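Local coordinates for protein nitrite reductase (Hyphomicrobium denitrificans, PDB 2DV6) that is a hexameric copper-containing enzyme that probably reduces nitrite to nitric oxide with electrons from a cytochrome c during denitrification, at residues P193-R198 against Y256-A261; T184-N189 against V265-T270; T227-G230 against A234-Q237; G175-N180 against P323-F328. All blocks are in the same frame, centred on the assembly; numbering follows the deposited sequence.

Contact 1: P193-R198 against Y256-A261. With CU (copper (II) ion), chain H; CU (copper (II) ion), chain G.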
loop_
_atom_site.group_PDB
_atom_site.type_symbol
_atom_site.label_atom_id
_atom_site.label_comp_id
_atom_site.label_asym_id
_atom_site.label_seq_id
_atom_site.Cartn_x
_atom_site.Cartn_y
_atom_site.Cartn_z
ATOM N N PRO A 193 11.091 -39.953 -10.287
ATOM C CA PRO A 193 12.023 -40.406 -9.259
ATOM C C PRO A 193 13.306 -41.013 -9.843
ATOM O O PRO A 193 13.412 -41.225 -11.072
ATOM C CB PRO A 193 11.252 -41.534 -8.552
ATOM C CG PRO A 193 10.274 -42.057 -9.649
ATOM C CD PRO A 193 9.811 -40.706 -10.210
ATOM N N GLY A 194 14.276 -41.260 -8.967
ATOM C CA GLY A 194 15.497 -41.865 -9.379
ATOM C C GLY A 194 15.214 -43.334 -9.705
ATOM O O GLY A 194 14.068 -43.781 -9.608
ATOM N N PRO A 195 16.281 -44.116 -9.999
ATOM C CA PRO A 195 16.085 -45.512 -10.446
ATOM C C PRO A 195 15.406 -46.349 -9.388
ATOM O O PRO A 195 15.654 -46.166 -8.195
ATOM C CB PRO A 195 17.523 -46.033 -10.730
ATOM C CG PRO A 195 18.424 -44.832 -10.704
ATOM C CD PRO A 195 17.709 -43.710 -9.946
ATOM N N PHE A 196 14.530 -47.250 -9.807
ATOM C CA PHE A 196 13.934 -48.180 -8.870
ATOM C C PHE A 196 15.020 -49.232 -8.552
ATOM O O PHE A 196 15.481 -49.926 -9.463
ATOM C CB PHE A 196 12.694 -48.805 -9.476
ATOM C CG PHE A 196 11.928 -49.691 -8.534
ATOM C CD1 PHE A 196 10.714 -49.265 -7.994
ATOM C CD2 PHE A 196 12.368 -50.970 -8.253
ATOM C CE1 PHE A 196 9.985 -50.077 -7.161
ATOM C CE2 PHE A 196 11.636 -51.818 -7.423
ATOM C CZ PHE A 196 10.446 -51.384 -6.879
ATOM N N LEU A 197 15.421 -49.320 -7.275
ATOM C CA LEU A 197 16.414 -50.283 -6.841
ATOM C C LEU A 197 15.692 -51.490 -6.265
ATOM O O LEU A 197 14.691 -51.362 -5.556
ATOM C CB LEU A 197 17.452 -49.644 -5.877
ATOM C CG LEU A 197 18.039 -48.277 -6.327
ATOM C CD1 LEU A 197 18.836 -47.603 -5.219
ATOM C CD2 LEU A 197 18.889 -48.368 -7.652
ATOM N N ARG A 198 16.169 -52.683 -6.620
ATOM C CA ARG A 198 15.478 -53.907 -6.270
ATOM C C ARG A 198 16.496 -54.960 -5.810
ATOM O O ARG A 198 17.379 -55.346 -6.572
ATOM C CB ARG A 198 14.630 -54.399 -7.453
ATOM C CG ARG A 198 13.663 -55.500 -7.120
ATOM C CD ARG A 198 12.664 -55.696 -8.266
ATOM N NE ARG A 198 11.554 -56.534 -7.797
ATOM C CZ ARG A 198 10.331 -56.527 -8.298
ATOM N NH1 ARG A 198 10.050 -55.732 -9.316
ATOM N NH2 ARG A 198 9.379 -57.306 -7.767
ATOM N N TYR A 256 10.981 -49.150 0.283
ATOM C CA TYR A 256 11.568 -48.032 1.012
ATOM C C TYR A 256 11.787 -46.820 0.141
ATOM O O TYR A 256 12.234 -46.939 -0.984
ATOM C CB TYR A 256 12.922 -48.454 1.607
ATOM C CG TYR A 256 12.802 -49.558 2.650
ATOM C CD1 TYR A 256 13.119 -50.886 2.338
ATOM C CD2 TYR A 256 12.365 -49.272 3.948
ATOM C CE1 TYR A 256 13.025 -51.882 3.288
ATOM C CE2 TYR A 256 12.240 -50.263 4.899
ATOM C CZ TYR A 256 12.579 -51.569 4.567
ATOM O OH TYR A 256 12.464 -52.556 5.531
ATOM N N VAL A 257 11.529 -45.626 0.661
ATOM C CA VAL A 257 12.015 -44.459 -0.081
ATOM C C VAL A 257 13.485 -44.218 0.175
ATOM O O VAL A 257 14.018 -44.578 1.238
ATOM C CB VAL A 257 11.073 -43.174 -0.054
ATOM C CG1 VAL A 257 9.846 -43.354 0.791
ATOM C CG2 VAL A 257 11.829 -41.823 0.085
ATOM N N TYR A 258 14.154 -43.656 -0.828
ATOM C CA TYR A 258 15.473 -43.112 -0.577
ATOM C C TYR A 258 15.505 -41.710 -1.163
ATOM O O TYR A 258 14.715 -41.412 -2.054
ATOM C CB TYR A 258 16.561 -44.004 -1.192
ATOM C CG TYR A 258 16.638 -44.009 -2.695
ATOM C CD1 TYR A 258 17.332 -43.018 -3.371
ATOM C CD2 TYR A 258 16.050 -45.035 -3.447
ATOM C CE1 TYR A 258 17.430 -43.026 -4.794
ATOM C CE2 TYR A 258 16.156 -45.059 -4.842
ATOM C CZ TYR A 258 16.855 -44.046 -5.511
ATOM O OH TYR A 258 16.963 -44.020 -6.906
ATOM N N HIS A 259 16.408 -40.860 -0.683
ATOM C CA HIS A 259 16.457 -39.486 -1.150
ATOM C C HIS A 259 17.819 -38.883 -0.815
ATOM O O HIS A 259 18.540 -39.410 0.032
ATOM C CB HIS A 259 15.334 -38.667 -0.474
ATOM C CG HIS A 259 15.308 -38.799 1.013
ATOM N ND1 HIS A 259 16.154 -38.085 1.839
ATOM C CD2 HIS A 259 14.542 -39.566 1.831
ATOM C CE1 HIS A 259 15.899 -38.398 3.102
ATOM N NE2 HIS A 259 14.940 -39.307 3.121
ATOM N N CYS A 260 18.168 -37.787 -1.465
ATOM C CA CYS A 260 19.367 -37.071 -1.076
ATOM C C CYS A 260 19.218 -36.621 0.369
ATOM O O CYS A 260 18.122 -36.288 0.828
ATOM C CB CYS A 260 19.608 -35.879 -1.984
ATOM S SG CYS A 260 21.115 -34.934 -1.638
ATOM N N ALA A 261 20.334 -36.628 1.092
ATOM C CA ALA A 261 20.336 -36.208 2.486
ATOM C C ALA A 261 21.379 -35.114 2.751
ATOM O O ALA A 261 21.998 -35.084 3.818
ATOM C CB ALA A 261 20.544 -37.423 3.426
HETATM CU CU CU H . 14.162 -40.069 4.844
HETATM CU CU CU G . 21.216 -33.645 -3.326
HETATM O O HOH W 1 15.381 -38.734 6.614
#
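Y258 reaches from strand 256-259 to the bend at G194, P195 and L197, and its phenol carries nearly all of the contact. Y258 OH donates a hydrogen bond to P195 O, 2.8 Å away. The C=O...donor angle is 130° and the donor lies in the carbonyl plane on a lone pair; P195 O lies at the ring edge. The same hydroxyl is wedged against the proline ring, with Y258 OH 3.1 Å from P195 CD. The L197 side chain crosses that of Y258 at about a right angle, bringing L197 CD1 to 3.7 Å from Y258 CE2. Y258 CG lies between its backbone N and carbonyl carbon (chi1 70°), which points the ring at the 193-198 segment. A beta-carbon at position 194 would collide with Y258 OH, which fits the glycine there.

The next two residues bind different coppers. H259 NE2 binds one at 2.0 Å, with water 1, H224 and H416 of a second subunit; C260 SG binds the other at 2.1 Å, with H219, H268 and M273. The one hydrogen bond between the segments, flanked by proline and leucine carbons, is consistent with holding the strand that runs into the H259-C260 pair, this family's electron route between the two coppers.

Contact 2: T184-N189 against V265-T270. With CU (copper (II) ion), chain G.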
loop_
_atom_site.group_PDB
_atom_site.type_symbol
_atom_site.label_atom_id
_atom_site.label_comp_id
_atom_site.label_asym_id
_atom_site.label_seq_id
_atom_site.Cartn_x
_atom_site.Cartn_y
_atom_site.Cartn_z
ATOM N N THR A 184 15.136 -25.924 -12.684
ATOM C CA THR A 184 16.341 -26.670 -12.373
ATOM C C THR A 184 16.086 -27.863 -11.458
ATOM O O THR A 184 15.901 -27.703 -10.231
ATOM C CB THR A 184 17.447 -25.768 -11.759
ATOM O OG1 THR A 184 17.719 -24.692 -12.663
ATOM C CG2 THR A 184 18.737 -26.568 -11.564
ATOM N N TYR A 185 16.118 -29.066 -12.048
ATOM C CA TYR A 185 15.947 -30.252 -11.264
ATOM C C TYR A 185 17.291 -30.768 -10.727
ATOM O O TYR A 185 18.346 -30.563 -11.326
ATOM C CB TYR A 185 15.248 -31.361 -12.066
ATOM C CG TYR A 185 13.778 -31.142 -12.389
ATOM C CD1 TYR A 185 13.388 -30.291 -13.409
ATOM C CD2 TYR A 185 12.792 -31.852 -11.698
ATOM C CE1 TYR A 185 12.038 -30.127 -13.738
ATOM C CE2 TYR A 185 11.440 -31.698 -12.004
ATOM C CZ TYR A 185 11.074 -30.827 -13.018
ATOM O OH TYR A 185 9.740 -30.714 -13.345
ATOM N N TRP A 186 17.233 -31.469 -9.597
ATOM C CA TRP A 186 18.396 -32.180 -9.097
ATOM C C TRP A 186 17.951 -33.615 -9.006
ATOM O O TRP A 186 16.901 -33.913 -8.422
ATOM C CB TRP A 186 18.826 -31.670 -7.702
ATOM C CG TRP A 186 19.201 -30.192 -7.644
ATOM C CD1 TRP A 186 19.424 -29.341 -8.695
ATOM C CD2 TRP A 186 19.450 -29.432 -6.458
ATOM N NE1 TRP A 186 19.757 -28.092 -8.225
ATOM C CE2 TRP A 186 19.801 -28.128 -6.856
ATOM C CE3 TRP A 186 19.380 -29.721 -5.094
ATOM C CZ2 TRP A 186 20.084 -27.097 -5.920
ATOM C CZ3 TRP A 186 19.675 -28.702 -4.175
ATOM C CH2 TRP A 186 20.001 -27.417 -4.590
ATOM N N THR A 187 18.732 -34.516 -9.564
ATOM C CA THR A 187 18.209 -35.849 -9.797
ATOM C C THR A 187 19.236 -36.917 -9.483
ATOM O O THR A 187 20.434 -36.669 -9.503
ATOM C CB THR A 187 17.855 -36.051 -11.296
ATOM O OG1 THR A 187 19.074 -35.991 -12.047
ATOM C CG2 THR A 187 16.872 -34.978 -11.815
ATOM N N PHE A 188 18.733 -38.119 -9.228
ATOM C CA PHE A 188 19.522 -39.340 -9.376
ATOM C C PHE A 188 19.374 -39.850 -10.811
ATOM O O PHE A 188 18.274 -40.179 -11.242
ATOM C CB PHE A 188 19.045 -40.407 -8.381
ATOM C CG PHE A 188 19.290 -40.042 -6.942
ATOM C CD1 PHE A 188 20.601 -40.044 -6.415
ATOM C CD2 PHE A 188 18.213 -39.705 -6.106
ATOM C CE1 PHE A 188 20.835 -39.727 -5.062
ATOM C CE2 PHE A 188 18.422 -39.378 -4.763
ATOM C CZ PHE A 188 19.734 -39.376 -4.230
ATOM N N ASN A 189 20.487 -39.893 -11.545
ATOM C CA ASN A 189 20.551 -40.471 -12.908
ATOM C C ASN A 189 19.674 -39.731 -13.903
ATOM O O ASN A 189 19.144 -40.337 -14.838
ATOM C CB ASN A 189 20.214 -41.961 -12.905
ATOM C CG ASN A 189 21.405 -42.863 -12.473
ATOM O OD1 ASN A 189 22.449 -42.407 -11.987
ATOM N ND2 ASN A 189 21.237 -44.138 -12.671
ATOM N N VAL A 265 17.866 -30.588 3.249
ATOM C CA VAL A 265 17.273 -31.813 2.725
ATOM C C VAL A 265 15.948 -31.574 1.983
ATOM O O VAL A 265 15.809 -32.065 0.878
ATOM C CB VAL A 265 17.119 -32.941 3.800
ATOM C CG1 VAL A 265 16.528 -34.183 3.140
ATOM C CG2 VAL A 265 18.509 -33.308 4.408
ATOM N N PRO A 266 14.965 -30.821 2.578
ATOM C CA PRO A 266 13.704 -30.602 1.808
ATOM C C PRO A 266 13.932 -29.893 0.479
ATOM O O PRO A 266 13.172 -30.102 -0.450
ATOM C CB PRO A 266 12.847 -29.727 2.731
ATOM C CG PRO A 266 13.744 -29.241 3.803
ATOM C CD PRO A 266 14.905 -30.192 3.911
ATOM N N THR A 267 14.974 -29.064 0.392
ATOM C CA THR A 267 15.369 -28.494 -0.900
ATOM C C THR A 267 15.871 -29.533 -1.929
ATOM O O THR A 267 15.463 -29.496 -3.075
ATOM C CB THR A 267 16.466 -27.443 -0.720
ATOM O OG1 THR A 267 16.024 -26.411 0.206
ATOM C CG2 THR A 267 16.851 -26.843 -2.094
ATOM N N HIS A 268 16.771 -30.435 -1.532
ATOM C CA HIS A 268 17.237 -31.479 -2.444
ATOM C C HIS A 268 16.078 -32.391 -2.880
ATOM O O HIS A 268 16.027 -32.819 -4.035
ATOM C CB HIS A 268 18.412 -32.301 -1.826
ATOM C CG HIS A 268 19.697 -31.513 -1.720
ATOM N ND1 HIS A 268 20.785 -31.748 -2.532
ATOM C CD2 HIS A 268 20.026 -30.445 -0.958
ATOM C CE1 HIS A 268 21.740 -30.878 -2.267
ATOM N NE2 HIS A 268 21.303 -30.064 -1.325
ATOM N N ILE A 269 15.167 -32.691 -1.953
ATOM C CA ILE A 269 13.997 -33.526 -2.246
ATOM C C ILE A 269 13.019 -32.823 -3.181
ATOM O O ILE A 269 12.647 -33.378 -4.238
ATOM C CB ILE A 269 13.278 -33.985 -0.970
ATOM C CG1 ILE A 269 14.122 -35.019 -0.255
ATOM C CG2 ILE A 269 11.872 -34.582 -1.285
ATOM C CD1 ILE A 269 13.620 -35.310 1.162
ATOM N N THR A 270 12.641 -31.586 -2.867
ATOM C CA THR A 270 11.695 -30.914 -3.781
ATOM C C THR A 270 12.272 -30.830 -5.224
ATOM O O THR A 270 11.528 -30.967 -6.186
ATOM C CB THR A 270 11.216 -29.492 -3.295
ATOM O OG1 THR A 270 10.264 -28.972 -4.243
ATOM C CG2 THR A 270 12.363 -28.497 -3.220
HETATM CU CU CU G . 21.216 -33.645 -3.326
#
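Strand 184-188 passes helix 265-270 most closely at W186 and H268, whose CA atoms are 6.8 Å apart, the helical turn itself being carried by I269 N to V265 O and T270 N to P266 O. No hydrogen bond joins the segments, and the contact is made by rings and a methyl. The indole of W186 presents the edge of its six-membered ring to one face of H268, with planes at 59° and centroids 4.6 Å apart. W186 CZ3 stands 3.4 Å above the H268 ring plane, over its centre, while W186 CE3 approaches H268 ND1 at 3.6 Å. With W186 CG anti to its carbonyl carbon (chi1 -60°), the indole is directed at the helix. Beside the histidine, T267 CG2 meets W186 CZ3 at 4.0 Å; the hydroxyl of T267 is engaged with S264 and with T99 of a second subunit. An alanine at W186 is likely to open a gap over the imidazole and leave H268 freer to tilt about its metal bond. H268 ND1 binds copper at 2.1 Å, together with H219, C260 and M273. Two histidines, a cysteine and a methionine are the ligand set of a type 1 copper site in a cupredoxin domain, here backed by a tryptophan in the second shell.

Contact 3: T227-G230 against A234-Q237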
loop_
_atom_site.group_PDB
_atom_site.type_symbol
_atom_site.label_atom_id
_atom_site.label_comp_id
_atom_site.label_asym_id
_atom_site.label_seq_id
_atom_site.Cartn_x
_atom_site.Cartn_y
_atom_site.Cartn_z
ATOM N N THR A 227 20.356 -49.731 7.320
ATOM C CA THR A 227 20.475 -49.642 8.787
ATOM C C THR A 227 21.829 -49.040 9.140
ATOM O O THR A 227 22.866 -49.619 8.818
ATOM C CB THR A 227 20.357 -51.033 9.444
ATOM O OG1 THR A 227 19.092 -51.597 9.127
ATOM C CG2 THR A 227 20.482 -50.951 10.940
ATOM N N GLY A 228 21.836 -47.879 9.783
ATOM C CA GLY A 228 23.107 -47.207 10.056
ATOM C C GLY A 228 23.043 -45.715 9.806
ATOM O O GLY A 228 22.072 -45.248 9.237
ATOM N N PRO A 229 24.116 -44.966 10.186
ATOM C CA PRO A 229 24.140 -43.490 10.231
ATOM C C PRO A 229 23.648 -42.819 8.958
ATOM O O PRO A 229 24.181 -43.058 7.857
ATOM C CB PRO A 229 25.624 -43.161 10.478
ATOM C CG PRO A 229 26.174 -44.394 11.172
ATOM C CD PRO A 229 25.417 -45.556 10.596
ATOM N N GLY A 230 22.625 -41.967 9.126
ATOM C CA GLY A 230 21.997 -41.257 8.012
ATOM C C GLY A 230 21.364 -42.146 6.942
ATOM O O GLY A 230 21.120 -41.697 5.827
ATOM N N ALA A 234 25.702 -40.478 6.045
ATOM C CA ALA A 234 26.988 -40.156 6.689
ATOM C C ALA A 234 28.199 -40.617 5.848
ATOM O O ALA A 234 29.286 -40.129 6.031
ATOM C CB ALA A 234 27.049 -40.743 8.075
ATOM N N PHE A 235 27.996 -41.521 4.896
ATOM C CA PHE A 235 29.100 -42.092 4.104
ATOM C C PHE A 235 29.058 -41.577 2.667
ATOM O O PHE A 235 29.921 -41.928 1.846
ATOM C CB PHE A 235 28.956 -43.600 4.065
ATOM C CG PHE A 235 29.049 -44.264 5.421
ATOM C CD1 PHE A 235 27.918 -44.421 6.229
ATOM C CD2 PHE A 235 30.285 -44.755 5.897
ATOM C CE1 PHE A 235 28.012 -45.037 7.496
ATOM C CE2 PHE A 235 30.372 -45.402 7.148
ATOM C CZ PHE A 235 29.235 -45.537 7.948
ATOM N N THR A 236 28.030 -40.787 2.335
ATOM C CA THR A 236 27.820 -40.443 0.922
ATOM C C THR A 236 27.750 -38.963 0.588
ATOM O O THR A 236 27.270 -38.631 -0.489
ATOM C CB THR A 236 26.578 -41.173 0.308
ATOM O OG1 THR A 236 25.416 -40.913 1.095
ATOM C CG2 THR A 236 26.793 -42.705 0.224
ATOM N N GLN A 237 28.217 -38.070 1.470
ATOM C CA GLN A 237 28.296 -36.636 1.123
ATOM C C GLN A 237 29.351 -36.497 0.039
ATOM O O GLN A 237 30.526 -36.676 0.326
ATOM C CB GLN A 237 28.654 -35.775 2.345
ATOM C CG GLN A 237 27.622 -35.877 3.513
ATOM C CD GLN A 237 26.192 -35.488 3.058
ATOM O OE1 GLN A 237 25.202 -36.225 3.307
ATOM N NE2 GLN A 237 26.089 -34.371 2.355
#
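P229 packs against A234 and F235, and its pyrrolidine ring can be followed atom by atom. P229 CB rests 3.7 Å from A234 CB, a methyl-to-methylene contact. P229 CG comes within 4.2 Å of F235 CE1. P229 CD, where the ring returns to the backbone N, is 4.1 Å from F235 CE1 and lies near the plane of the phenyl ring, so the proline meets the edge of F235 and not its face. With F235 CG anti to its carbonyl carbon (chi1 -62°), the end of the ring comes nearer the proline than its start.

Both segments belong to the loop that joins strands 222-223 and 243-249 of a cupredoxin domain, and only three residues separate them. The loop turns at G230, whose positive phi of 61° favours glycine and where a beta-carbon would clash with A234 N. P229 O stands 3.5 Å from A234 N without forming a hydrogen bond. G228 too has backbone angles that call for glycine. G230 lies about 9 Å, at its nearest side-chain position, from a bound copper. Outward, P229 packs on R407 and F235 on M440, both of a second subunit, while F235 also touches V246 of its own chain.

Contact 4: G175-N180 against P323-F328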
loop_
_atom_site.group_PDB
_atom_site.type_symbol
_atom_site.label_atom_id
_atom_site.label_comp_id
_atom_site.label_asym_id
_atom_site.label_seq_id
_atom_site.Cartn_x
_atom_site.Cartn_y
_atom_site.Cartn_z
ATOM N N GLY A 175 15.203 -28.958 -16.547
ATOM C CA GLY A 175 14.203 -29.915 -16.968
ATOM C C GLY A 175 12.881 -29.284 -17.374
ATOM O O GLY A 175 12.550 -28.144 -16.957
ATOM N N GLN A 176 12.100 -30.035 -18.160
ATOM C CA GLN A 176 10.744 -29.630 -18.492
ATOM C C GLN A 176 9.805 -29.872 -17.298
ATOM O O GLN A 176 9.646 -31.029 -16.832
ATOM C CB GLN A 176 10.201 -30.403 -19.695
ATOM C CG GLN A 176 8.762 -29.984 -20.067
ATOM C CD GLN A 176 8.348 -30.523 -21.422
ATOM O OE1 GLN A 176 7.398 -31.316 -21.522
ATOM N NE2 GLN A 176 9.078 -30.124 -22.470
ATOM N N LEU A 177 9.148 -28.798 -16.865
ATOM C CA LEU A 177 8.212 -28.870 -15.750
ATOM C C LEU A 177 6.750 -28.908 -16.278
ATOM O O LEU A 177 5.861 -29.504 -15.674
ATOM C CB LEU A 177 8.423 -27.649 -14.826
ATOM C CG LEU A 177 7.369 -27.369 -13.710
ATOM C CD1 LEU A 177 7.181 -28.619 -12.828
ATOM C CD2 LEU A 177 7.828 -26.201 -12.854
ATOM N N ASP A 178 6.508 -28.253 -17.405
ATOM C CA ASP A 178 5.176 -28.206 -18.016
ATOM C C ASP A 178 5.433 -27.690 -19.417
ATOM O O ASP A 178 6.560 -27.311 -19.750
ATOM C CB ASP A 178 4.292 -27.232 -17.238
ATOM C CG ASP A 178 2.791 -27.398 -17.518
ATOM O OD1 ASP A 178 2.013 -26.756 -16.758
ATOM O OD2 ASP A 178 2.378 -28.147 -18.456
ATOM N N ASP A 179 4.406 -27.652 -20.243
ATOM C CA ASP A 179 4.531 -27.067 -21.573
ATOM C C ASP A 179 5.097 -25.649 -21.438
ATOM O O ASP A 179 4.581 -24.829 -20.657
ATOM C CB ASP A 179 3.140 -27.026 -22.216
ATOM C CG ASP A 179 3.163 -26.534 -23.658
ATOM O OD1 ASP A 179 2.323 -25.650 -23.987
ATOM O OD2 ASP A 179 3.996 -27.027 -24.452
ATOM N N ASN A 180 6.178 -25.369 -22.170
ATOM C CA ASN A 180 6.779 -24.046 -22.205
ATOM C C ASN A 180 7.285 -23.590 -20.809
ATOM O O ASN A 180 7.403 -22.395 -20.522
ATOM C CB ASN A 180 5.784 -23.060 -22.855
ATOM C CG ASN A 180 6.428 -21.742 -23.283
ATOM O OD1 ASN A 180 7.656 -21.621 -23.355
ATOM N ND2 ASN A 180 5.593 -20.735 -23.562
ATOM N N PRO A 323 2.815 -25.379 -1.799
ATOM C CA PRO A 323 3.324 -25.861 -3.080
ATOM C C PRO A 323 2.576 -25.246 -4.251
ATOM O O PRO A 323 1.427 -24.827 -4.103
ATOM C CB PRO A 323 3.092 -27.381 -3.017
ATOM C CG PRO A 323 2.155 -27.621 -1.934
ATOM C CD PRO A 323 1.956 -26.370 -1.128
ATOM N N GLU A 324 3.237 -25.161 -5.396
ATOM C CA GLU A 324 2.588 -24.708 -6.614
ATOM C C GLU A 324 2.297 -25.871 -7.551
ATOM O O GLU A 324 1.306 -25.844 -8.271
ATOM C CB GLU A 324 3.460 -23.672 -7.336
ATOM C CG GLU A 324 3.563 -22.360 -6.562
ATOM C CD GLU A 324 2.219 -21.598 -6.493
ATOM O OE1 GLU A 324 1.305 -21.873 -7.294
ATOM O OE2 GLU A 324 2.071 -20.733 -5.626
ATOM N N TYR A 325 3.199 -26.849 -7.587
ATOM C CA TYR A 325 3.068 -28.009 -8.454
ATOM C C TYR A 325 3.055 -29.263 -7.603
ATOM O O TYR A 325 3.845 -29.379 -6.662
ATOM C CB TYR A 325 4.224 -28.089 -9.450
ATOM C CG TYR A 325 4.222 -26.980 -10.502
ATOM C CD1 TYR A 325 4.739 -25.715 -10.220
ATOM C CD2 TYR A 325 3.714 -27.214 -11.788
ATOM C CE1 TYR A 325 4.723 -24.698 -11.196
ATOM C CE2 TYR A 325 3.683 -26.214 -12.746
ATOM C CZ TYR A 325 4.184 -24.980 -12.464
ATOM O OH TYR A 325 4.154 -24.021 -13.453
ATOM N N PHE A 326 2.147 -30.183 -7.918
ATOM C CA PHE A 326 2.139 -31.511 -7.321
ATOM C C PHE A 326 2.280 -32.458 -8.518
ATOM O O PHE A 326 1.521 -32.306 -9.524
ATOM C CB PHE A 326 0.805 -31.826 -6.659
ATOM C CG PHE A 326 0.624 -31.239 -5.308
ATOM C CD1 PHE A 326 0.992 -31.963 -4.180
ATOM C CD2 PHE A 326 0.047 -29.994 -5.159
ATOM C CE1 PHE A 326 0.796 -31.433 -2.892
ATOM C CE2 PHE A 326 -0.157 -29.474 -3.883
ATOM C CZ PHE A 326 0.232 -30.208 -2.759
ATOM N N LEU A 327 3.211 -33.407 -8.418
ATOM C CA LEU A 327 3.665 -34.122 -9.597
ATOM C C LEU A 327 3.803 -35.633 -9.418
ATOM O O LEU A 327 4.302 -36.091 -8.371
ATOM C CB LEU A 327 5.035 -33.581 -9.952
ATOM C CG LEU A 327 5.335 -32.356 -10.838
ATOM C CD1 LEU A 327 4.158 -31.583 -11.473
ATOM C CD2 LEU A 327 6.393 -31.496 -10.185
ATOM N N PHE A 328 3.372 -36.405 -10.438
ATOM C CA PHE A 328 3.693 -37.826 -10.515
ATOM C C PHE A 328 4.927 -37.898 -11.422
ATOM O O PHE A 328 4.919 -37.354 -12.504
ATOM C CB PHE A 328 2.553 -38.676 -11.126
ATOM C CG PHE A 328 1.380 -38.920 -10.194
ATOM C CD1 PHE A 328 1.590 -39.232 -8.846
ATOM C CD2 PHE A 328 0.049 -38.873 -10.685
ATOM C CE1 PHE A 328 0.491 -39.461 -7.971
ATOM C CE2 PHE A 328 -1.018 -39.110 -9.831
ATOM C CZ PHE A 328 -0.799 -39.379 -8.461
HETATM O O HOH W 2 2.913 -24.316 -15.812
#
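L177 lays its CD2 methyl over one face of the Y325 ring, 3.9 Å from the centroid and 14° off the ring normal, a CH-pi contact set somewhat toward the rim. Its other methyl, L177 CD1, meets L327 CD2 at 4.0 Å, so the leucine spans two residues of strand 325-328. Having CG anti to the backbone N (chi1 169°) turns L177 toward strand 325-328. Across the segments the polar link is indirect: water 2 donates to D178 OD1 at 2.8 Å and is hydrogen-bonded to Y325 OH at 2.7 Å. Water 2 lies at the edge of the Y325 ring, in its plane. The carboxylate is steadied in turn by D179 N, which donates to D178 OD2. An alanine in place of Y325 would probably leave the L177 methyl without an aromatic face and water 2 without one of its holders.

Farther out, F305 meets the Y325 ring edge-to-face, and Y325 OH has a weak hydrogen bond with G306 N. L177 and D178 both face T181 in a classic beta bulge, and E324 and Y325 likewise face I299. The short strands cross at 113°, 9.9 Å apart at closest, and belong to different sheets: 163-178 pairs with strand 181-188, while 325-328 is an outermost strand of its sheet, alongside 290-299.

Contacts 1, 2 and 4 are buried, whereas contact 3 is partly open and lies farthest from the centre of the chain. Contacts 1 and 2 meet at one copper: C260 and H268 bind the same ion, and P195 touches N189. Contacts 2 and 4 hold neighbouring strands of one sheet, 181-188 and 163-178, with Y185 lying against L177. Contacts 1, 2 and 3 all touch a second subunit. Their chemistry differs with place: a direct phenol-to-carbonyl bond in contact 1, ring against imidazole in contact 2, loop packing round a proline in contact 3, and methyl-on-ring with a water bridge between two sheets in contact 4, away from the copper sites.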